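Local structure of mitogen activated protein kinase, putative (4QNY) at residues A[206-216]-A[291-302]; A[129-138]-A[158-166]. The protein is a putative mitogen-activated protein kinase that probably transfers phosphate from ATP to protein substrates, and is seen here with an ATP analogue and magnesium. All coordinates share one frame; numbering follows the deposited sequence.

Interaction 1: A[206-216]-A[291-302]; sequences QIDVWGIGCIL and MLVFNPKRRITV
Gln206 NE2 is shared between two backbone carbonyls of the 291-302 loop. Gln206 NE2 donates to Ile300 O at 2.9 Å, standing well above that carbonyl plane, and to Pro296 O at 3.2 Å, this time in the carbonyl plane. A bend at chi2 (-62°) folds the amide over the loop, and a water bound to OE1 leads on, weakly, to Val302 N. Arg299 lies between these two carbonyls in the loop. Arg299 NH1 makes a short but weak bond back to Gln206 O (2.8 Å), while NE and NH2 together clasp Val293 O side-on and fix how the guanidinium is turned. Trp210 CB and CE3 lie over one guanidinium face and Pro296 CA over the other. NH1 also forms a salt bridge with Glu195, the glutamate of the Ala-Pro-Glu motif, a pairing characteristic of protein kinases.

Further along the helix the contact turns apolar. Leu292 CD2 makes a CH-pi contact 3.7 Å above the centre of the Trp210 six-membered ring. Met291 enters as a knob into the hole formed by Val209, Ile212, Gly213 and Leu216; with no side chain at Gly213, Met291 CB settles 3.8 Å from Gly213 CA. The loop from helix 282-291 to helix 302-306 is thus held along one side of helix 206-219, while Ile212 and Leu216 also reach helix 124-143, and Trp210 touches helix 194-197.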
# COMPACT_ATOMS: atom_id res chain seq x y z
N GLN A 206 3.29 3.91 -12.25
CA GLN A 206 3.12 2.56 -12.77
C GLN A 206 3.57 1.49 -11.77
O GLN A 206 3.24 0.31 -11.92
CB GLN A 206 3.88 2.39 -14.09
CG GLN A 206 3.25 3.14 -15.26
CD GLN A 206 1.85 2.64 -15.58
OE1 GLN A 206 0.86 3.18 -15.08
NE2 GLN A 206 1.77 1.61 -16.41
N ILE A 207 4.33 1.90 -10.76
CA ILE A 207 4.79 0.96 -9.74
C ILE A 207 3.64 0.51 -8.86
O ILE A 207 3.69 -0.56 -8.24
CB ILE A 207 5.91 1.56 -8.86
CG1 ILE A 207 5.38 2.72 -8.01
CG2 ILE A 207 7.09 2.02 -9.71
CD1 ILE A 207 6.32 3.15 -6.90
N ASP A 208 2.59 1.32 -8.79
CA ASP A 208 1.39 0.96 -8.03
C ASP A 208 0.55 -0.03 -8.82
O ASP A 208 -0.13 -0.88 -8.24
CB ASP A 208 0.57 2.21 -7.69
CG ASP A 208 1.23 3.06 -6.63
OD1 ASP A 208 2.02 2.52 -5.83
OD2 ASP A 208 0.95 4.28 -6.58
N VAL A 209 0.60 0.07 -10.14
CA VAL A 209 -0.12 -0.85 -11.02
C VAL A 209 0.49 -2.24 -10.90
O VAL A 209 -0.22 -3.25 -10.91
CB VAL A 209 -0.09 -0.38 -12.49
CG1 VAL A 209 -0.81 -1.38 -13.39
CG2 VAL A 209 -0.71 1.00 -12.62
N TRP A 210 1.81 -2.28 -10.78
CA TRP A 210 2.53 -3.54 -10.61
C TRP A 210 2.08 -4.24 -9.34
O TRP A 210 1.90 -5.46 -9.32
CB TRP A 210 4.05 -3.29 -10.56
CG TRP A 210 4.85 -4.54 -10.38
CD1 TRP A 210 5.26 -5.09 -9.20
CD2 TRP A 210 5.35 -5.40 -11.41
NE1 TRP A 210 5.98 -6.23 -9.43
CE2 TRP A 210 6.05 -6.45 -10.78
CE3 TRP A 210 5.27 -5.38 -12.81
CZ2 TRP A 210 6.66 -7.47 -11.50
CZ3 TRP A 210 5.89 -6.40 -13.52
CH2 TRP A 210 6.57 -7.43 -12.86
N GLY A 211 1.89 -3.47 -8.27
CA GLY A 211 1.43 -4.00 -7.00
C GLY A 211 0.05 -4.61 -7.10
O GLY A 211 -0.23 -5.63 -6.47
N ILE A 212 -0.82 -3.99 -7.90
CA ILE A 212 -2.17 -4.50 -8.11
C ILE A 212 -2.13 -5.81 -8.89
O ILE A 212 -2.89 -6.74 -8.62
CB ILE A 212 -3.05 -3.48 -8.86
CG1 ILE A 212 -3.22 -2.21 -8.02
CG2 ILE A 212 -4.41 -4.06 -9.19
CD1 ILE A 212 -3.92 -2.45 -6.69
N GLY A 213 -1.21 -5.89 -9.86
CA GLY A 213 -1.01 -7.10 -10.63
C GLY A 213 -0.59 -8.26 -9.75
O GLY A 213 -1.09 -9.37 -9.90
N CYS A 214 0.34 -8.00 -8.83
CA CYS A 214 0.78 -9.00 -7.88
C CYS A 214 -0.39 -9.46 -7.02
O CYS A 214 -0.55 -10.65 -6.75
CB CYS A 214 1.90 -8.46 -6.99
SG CYS A 214 3.40 -7.99 -7.87
N ILE A 215 -1.21 -8.50 -6.59
CA ILE A 215 -2.39 -8.79 -5.79
C ILE A 215 -3.41 -9.58 -6.61
O ILE A 215 -4.02 -10.53 -6.11
CB ILE A 215 -3.03 -7.50 -5.25
CG1 ILE A 215 -2.10 -6.84 -4.23
CG2 ILE A 215 -4.38 -7.78 -4.61
CD1 ILE A 215 -2.55 -5.46 -3.79
N LEU A 216 -3.59 -9.19 -7.87
CA LEU A 216 -4.49 -9.90 -8.77
C LEU A 216 -4.03 -11.34 -8.97
O LEU A 216 -4.84 -12.26 -9.03
CB LEU A 216 -4.58 -9.18 -10.12
CG LEU A 216 -5.38 -9.88 -11.22
CD1 LEU A 216 -6.80 -10.15 -10.77
CD2 LEU A 216 -5.37 -9.06 -12.50
N MET A 291 -0.80 -5.90 -16.52
CA MET A 291 -0.43 -5.26 -15.26
C MET A 291 1.00 -5.60 -14.87
O MET A 291 1.66 -4.84 -14.16
CB MET A 291 -1.38 -5.66 -14.14
CG MET A 291 -2.67 -4.86 -14.09
SD MET A 291 -3.74 -5.39 -12.73
CE MET A 291 -5.05 -4.17 -12.84
N LEU A 292 1.47 -6.76 -15.32
CA LEU A 292 2.80 -7.24 -14.95
C LEU A 292 3.77 -7.20 -16.12
O LEU A 292 4.52 -8.15 -16.36
CB LEU A 292 2.71 -8.65 -14.37
CG LEU A 292 1.94 -8.77 -13.05
CD1 LEU A 292 1.83 -10.23 -12.62
CD2 LEU A 292 2.61 -7.95 -11.96
N VAL A 293 3.74 -6.10 -16.87
CA VAL A 293 4.68 -5.89 -17.96
C VAL A 293 5.96 -5.25 -17.43
O VAL A 293 5.91 -4.31 -16.63
CB VAL A 293 4.08 -5.00 -19.07
CG1 VAL A 293 5.13 -4.62 -20.10
CG2 VAL A 293 2.91 -5.71 -19.74
N PHE A 294 7.10 -5.79 -17.85
CA PHE A 294 8.42 -5.33 -17.41
C PHE A 294 8.59 -3.82 -17.57
O PHE A 294 8.78 -3.10 -16.58
CB PHE A 294 9.51 -6.07 -18.18
CG PHE A 294 10.90 -5.61 -17.85
CD1 PHE A 294 11.56 -6.09 -16.72
CD2 PHE A 294 11.57 -4.71 -18.67
CE1 PHE A 294 12.84 -5.67 -16.42
CE2 PHE A 294 12.85 -4.29 -18.37
CZ PHE A 294 13.48 -4.78 -17.25
N ASN A 295 8.53 -3.34 -18.81
CA ASN A 295 8.64 -1.92 -19.10
C ASN A 295 7.38 -1.17 -18.66
O ASN A 295 6.30 -1.42 -19.19
CB ASN A 295 8.90 -1.71 -20.59
CG ASN A 295 9.39 -0.31 -20.91
OD1 ASN A 295 9.21 0.63 -20.14
ND2 ASN A 295 10.03 -0.16 -22.07
N PRO A 296 7.53 -0.25 -17.70
CA PRO A 296 6.38 0.51 -17.17
C PRO A 296 5.70 1.36 -18.25
O PRO A 296 4.53 1.71 -18.09
CB PRO A 296 7.02 1.40 -16.10
CG PRO A 296 8.47 1.47 -16.45
CD PRO A 296 8.79 0.13 -17.03
N LYS A 297 6.42 1.67 -19.32
CA LYS A 297 5.87 2.47 -20.40
C LYS A 297 4.94 1.65 -21.29
O LYS A 297 4.11 2.21 -22.01
CB LYS A 297 7.00 3.07 -21.24
CG LYS A 297 7.91 4.01 -20.47
CD LYS A 297 9.07 4.49 -21.33
CE LYS A 297 10.02 5.38 -20.55
NZ LYS A 297 9.37 6.64 -20.10
N ARG A 298 5.08 0.33 -21.23
CA ARG A 298 4.21 -0.57 -22.00
C ARG A 298 3.23 -1.27 -21.06
O ARG A 298 2.35 -2.01 -21.51
CB ARG A 298 5.05 -1.59 -22.76
CG ARG A 298 5.91 -0.98 -23.86
CD ARG A 298 7.11 -1.85 -24.18
NE ARG A 298 6.76 -3.05 -24.94
CZ ARG A 298 7.07 -3.24 -26.22
NH1 ARG A 298 6.71 -4.36 -26.83
NH2 ARG A 298 7.74 -2.32 -26.88
N ARG A 299 3.39 -1.02 -19.77
CA ARG A 299 2.49 -1.56 -18.76
C ARG A 299 1.16 -0.80 -18.77
O ARG A 299 1.13 0.40 -19.06
CB ARG A 299 3.14 -1.47 -17.37
CG ARG A 299 2.33 -2.10 -16.25
CD ARG A 299 3.04 -1.91 -14.92
NE ARG A 299 4.41 -2.41 -14.96
CZ ARG A 299 5.44 -1.84 -14.35
NH1 ARG A 299 5.26 -0.73 -13.64
NH2 ARG A 299 6.65 -2.37 -14.44
N ILE A 300 0.07 -1.50 -18.48
CA ILE A 300 -1.25 -0.89 -18.49
C ILE A 300 -1.34 0.21 -17.42
O ILE A 300 -0.75 0.10 -16.35
CB ILE A 300 -2.36 -1.95 -18.27
CG1 ILE A 300 -3.72 -1.42 -18.72
CG2 ILE A 300 -2.41 -2.42 -16.82
CD1 ILE A 300 -4.81 -2.48 -18.76
N THR A 301 -2.05 1.28 -17.74
CA THR A 301 -2.23 2.38 -16.80
C THR A 301 -3.48 2.15 -15.97
O THR A 301 -4.25 1.23 -16.24
CB THR A 301 -2.34 3.74 -17.52
OG1 THR A 301 -3.50 3.74 -18.37
CG2 THR A 301 -1.10 3.99 -18.37
N VAL A 302 -3.67 2.97 -14.94
CA VAL A 302 -4.83 2.84 -14.07
C VAL A 302 -6.13 3.09 -14.83
O VAL A 302 -7.10 2.35 -14.69
CB VAL A 302 -4.74 3.80 -12.87
CG1 VAL A 302 -6.00 3.71 -12.02
CG2 VAL A 302 -3.51 3.49 -12.03
O HOH W 1 -0.93 4.94 -14.07

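Interaction 2: A[129-138]-A[158-166]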
# COMPACT_ATOMS: atom_id res chain seq x y z
N PHE A 129 -14.61 -6.85 -8.17
CA PHE A 129 -15.00 -5.75 -7.29
C PHE A 129 -13.81 -5.26 -6.46
O PHE A 129 -13.67 -4.06 -6.23
CB PHE A 129 -16.15 -6.19 -6.38
CG PHE A 129 -16.80 -5.05 -5.63
CD1 PHE A 129 -17.06 -3.85 -6.27
CD2 PHE A 129 -17.16 -5.19 -4.30
CE1 PHE A 129 -17.65 -2.80 -5.59
CE2 PHE A 129 -17.76 -4.15 -3.62
CZ PHE A 129 -18.01 -2.95 -4.26
N PHE A 130 -12.97 -6.19 -6.03
CA PHE A 130 -11.75 -5.84 -5.30
C PHE A 130 -10.81 -5.01 -6.17
O PHE A 130 -10.34 -3.95 -5.76
CB PHE A 130 -11.02 -7.11 -4.82
CG PHE A 130 -11.61 -7.71 -3.58
CD1 PHE A 130 -12.34 -6.94 -2.69
CD2 PHE A 130 -11.42 -9.06 -3.30
CE1 PHE A 130 -12.87 -7.50 -1.55
CE2 PHE A 130 -11.96 -9.62 -2.16
CZ PHE A 130 -12.68 -8.84 -1.28
N ILE A 131 -10.53 -5.51 -7.37
CA ILE A 131 -9.58 -4.87 -8.27
C ILE A 131 -10.03 -3.49 -8.73
O ILE A 131 -9.24 -2.55 -8.74
CB ILE A 131 -9.31 -5.76 -9.51
CG1 ILE A 131 -8.58 -7.03 -9.10
CG2 ILE A 131 -8.51 -5.00 -10.55
CD1 ILE A 131 -7.26 -6.78 -8.40
N TYR A 132 -11.31 -3.36 -9.09
CA TYR A 132 -11.82 -2.08 -9.55
C TYR A 132 -11.77 -1.02 -8.46
O TYR A 132 -11.42 0.13 -8.71
CB TYR A 132 -13.25 -2.22 -10.08
CG TYR A 132 -13.79 -0.92 -10.65
CD1 TYR A 132 -13.47 -0.52 -11.94
CD2 TYR A 132 -14.61 -0.10 -9.90
CE1 TYR A 132 -13.95 0.66 -12.46
CE2 TYR A 132 -15.10 1.09 -10.41
CZ TYR A 132 -14.77 1.46 -11.70
OH TYR A 132 -15.25 2.64 -12.22
N GLN A 133 -12.13 -1.41 -7.24
CA GLN A 133 -12.10 -0.50 -6.10
C GLN A 133 -10.68 -0.03 -5.82
O GLN A 133 -10.45 1.14 -5.49
CB GLN A 133 -12.69 -1.16 -4.86
CG GLN A 133 -14.21 -1.21 -4.83
CD GLN A 133 -14.74 -1.95 -3.62
OE1 GLN A 133 -15.28 -1.35 -2.69
NE2 GLN A 133 -14.58 -3.27 -3.63
N ALA A 134 -9.72 -0.94 -5.96
CA ALA A 134 -8.32 -0.62 -5.73
C ALA A 134 -7.80 0.33 -6.80
O ALA A 134 -7.06 1.28 -6.50
CB ALA A 134 -7.49 -1.89 -5.70
N LEU A 135 -8.18 0.08 -8.05
CA LEU A 135 -7.77 0.92 -9.17
C LEU A 135 -8.40 2.31 -9.09
O LEU A 135 -7.73 3.32 -9.31
CB LEU A 135 -8.14 0.26 -10.50
CG LEU A 135 -7.31 -0.95 -10.91
CD1 LEU A 135 -7.99 -1.69 -12.05
CD2 LEU A 135 -5.91 -0.52 -11.31
N ARG A 136 -9.69 2.34 -8.77
CA ARG A 136 -10.41 3.60 -8.62
C ARG A 136 -9.78 4.46 -7.52
O ARG A 136 -9.71 5.68 -7.64
CB ARG A 136 -11.88 3.33 -8.30
CG ARG A 136 -12.72 4.57 -8.11
CD ARG A 136 -14.05 4.24 -7.46
NE ARG A 136 -14.67 5.43 -6.88
CZ ARG A 136 -14.31 5.97 -5.72
NH1 ARG A 136 -13.33 5.43 -5.01
NH2 ARG A 136 -14.94 7.05 -5.27
N ALA A 137 -9.31 3.81 -6.46
CA ALA A 137 -8.64 4.50 -5.37
C ALA A 137 -7.29 5.05 -5.83
O ALA A 137 -6.92 6.17 -5.50
CB ALA A 137 -8.46 3.57 -4.18
N LEU A 138 -6.56 4.24 -6.60
CA LEU A 138 -5.26 4.65 -7.12
C LEU A 138 -5.38 5.82 -8.09
O LEU A 138 -4.50 6.67 -8.15
CB LEU A 138 -4.57 3.48 -7.81
CG LEU A 138 -3.95 2.42 -6.90
CD1 LEU A 138 -3.30 1.33 -7.73
CD2 LEU A 138 -2.93 3.06 -5.96
N VAL A 158 -10.43 -4.66 3.65
CA VAL A 158 -11.68 -5.14 3.08
C VAL A 158 -12.70 -5.59 4.13
O VAL A 158 -12.35 -5.92 5.25
CB VAL A 158 -11.44 -6.32 2.11
CG1 VAL A 158 -10.74 -5.85 0.84
CG2 VAL A 158 -10.65 -7.42 2.80
N ASN A 159 -13.98 -5.58 3.73
CA ASN A 159 -15.06 -6.10 4.57
C ASN A 159 -15.70 -7.33 3.94
O ASN A 159 -15.30 -7.76 2.86
CB ASN A 159 -16.12 -5.02 4.80
CG ASN A 159 -15.60 -3.85 5.61
OD1 ASN A 159 -14.68 -3.99 6.41
ND2 ASN A 159 -16.20 -2.68 5.40
N THR A 160 -16.70 -7.89 4.62
CA THR A 160 -17.45 -9.02 4.08
C THR A 160 -18.36 -8.54 2.96
O THR A 160 -18.82 -9.32 2.12
CB THR A 160 -18.27 -9.72 5.18
OG1 THR A 160 -17.46 -9.91 6.34
CG2 THR A 160 -18.76 -11.08 4.70
N ASN A 161 -18.61 -7.23 2.94
CA ASN A 161 -19.36 -6.60 1.85
C ASN A 161 -18.49 -6.45 0.60
O ASN A 161 -18.95 -5.92 -0.41
CB ASN A 161 -19.88 -5.23 2.29
CG ASN A 161 -20.70 -5.30 3.56
OD1 ASN A 161 -20.17 -5.52 4.65
ND2 ASN A 161 -22.01 -5.10 3.43
N CYS A 162 -17.25 -6.90 0.70
CA CYS A 162 -16.23 -6.76 -0.34
C CYS A 162 -15.90 -5.30 -0.63
O CYS A 162 -15.29 -4.98 -1.65
CB CYS A 162 -16.68 -7.46 -1.63
SG CYS A 162 -16.49 -9.26 -1.60
N ASP A 163 -16.29 -4.41 0.28
CA ASP A 163 -15.88 -3.01 0.19
C ASP A 163 -14.38 -2.92 0.46
O ASP A 163 -13.85 -3.63 1.30
CB ASP A 163 -16.66 -2.15 1.19
CG ASP A 163 -18.13 -2.02 0.83
OD1 ASP A 163 -18.48 -2.23 -0.35
OD2 ASP A 163 -18.94 -1.71 1.74
N LEU A 164 -13.70 -2.03 -0.27
CA LEU A 164 -12.25 -1.98 -0.21
C LEU A 164 -11.74 -0.58 0.14
O LEU A 164 -12.30 0.42 -0.31
CB LEU A 164 -11.66 -2.43 -1.55
CG LEU A 164 -10.16 -2.68 -1.66
CD1 LEU A 164 -9.90 -3.86 -2.59
CD2 LEU A 164 -9.43 -1.45 -2.16
N LYS A 165 -10.69 -0.52 0.94
CA LYS A 165 -10.06 0.75 1.31
C LYS A 165 -8.54 0.63 1.39
O LYS A 165 -8.01 -0.23 2.10
CB LYS A 165 -10.61 1.25 2.65
CG LYS A 165 -12.05 1.73 2.61
CD LYS A 165 -12.48 2.33 3.93
CE LYS A 165 -13.95 2.74 3.90
NZ LYS A 165 -14.39 3.31 5.20
N ILE A 166 -7.84 1.49 0.66
CA ILE A 166 -6.38 1.51 0.66
C ILE A 166 -5.85 2.28 1.87
O ILE A 166 -6.32 3.37 2.17
CB ILE A 166 -5.82 2.13 -0.64
CG1 ILE A 166 -6.14 1.24 -1.84
CG2 ILE A 166 -4.32 2.36 -0.53
CD1 ILE A 166 -5.49 1.70 -3.13
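The hairpin that follows the kinase catalytic loop, strands 156-158 and 164-166 joined by a type I turn from Asn159 to Cys162, packs here against helix 124-143. Gln133 makes the polar link. Gln133 NE2 donates to Cys162 O at 2.7 Å, nearly straight (169°) and in the plane of both amide and carbonyl, while Gln133 OE1 accepts from Leu164 N at 3.0 Å from above the amide plane. The second NE2 hydrogen goes to Phe129 O, one turn back on the same helix. An extended side chain beyond CG (chi2 176°) carries the amide this far, and the Phe129 ring lies with one face against NE2.

Around this amide the contact is apolar. Cys162 CB meets the rim of the Phe129 ring at CD2 (3.5 Å), and its SG comes obliquely to the Phe130 ring. Val158 CG1 touches Phe130 CE1, Leu164 spreads its methyls between Phe130 and Ala134, and Ile166 CD1 rests 3.7 Å from Ala137 CB. With both NE2 hydrogens and OE1 engaged, the Gln133 amide can hardly flip, and it satisfies backbone N-H and C=O groups of the hairpin inside otherwise greasy packing.

How the interactions relate
Both contacts belong to the large lobe of the kinase domain, with centres about 17 Å apart. Interaction 2 comes first along the chain, joining helix 124-143 to the hairpin strand that leads into Asp168, a magnesium ligand. Interaction 1 follows, fixing the loop 291-302 against helix 206-219. The two helices are packed together, Ile212 CD1 meeting Ala134 CB at 3.7 Å. The end of the loop, at Val302, closes on Leu135 O of helix 124-143. Helix 124-143 therefore lies between the hairpin and helix 206-219. Through Asp208, helix 206-219 is also tied to the catalytic-loop backbone at His148 and Arg149, as the corresponding helix is in protein kinases.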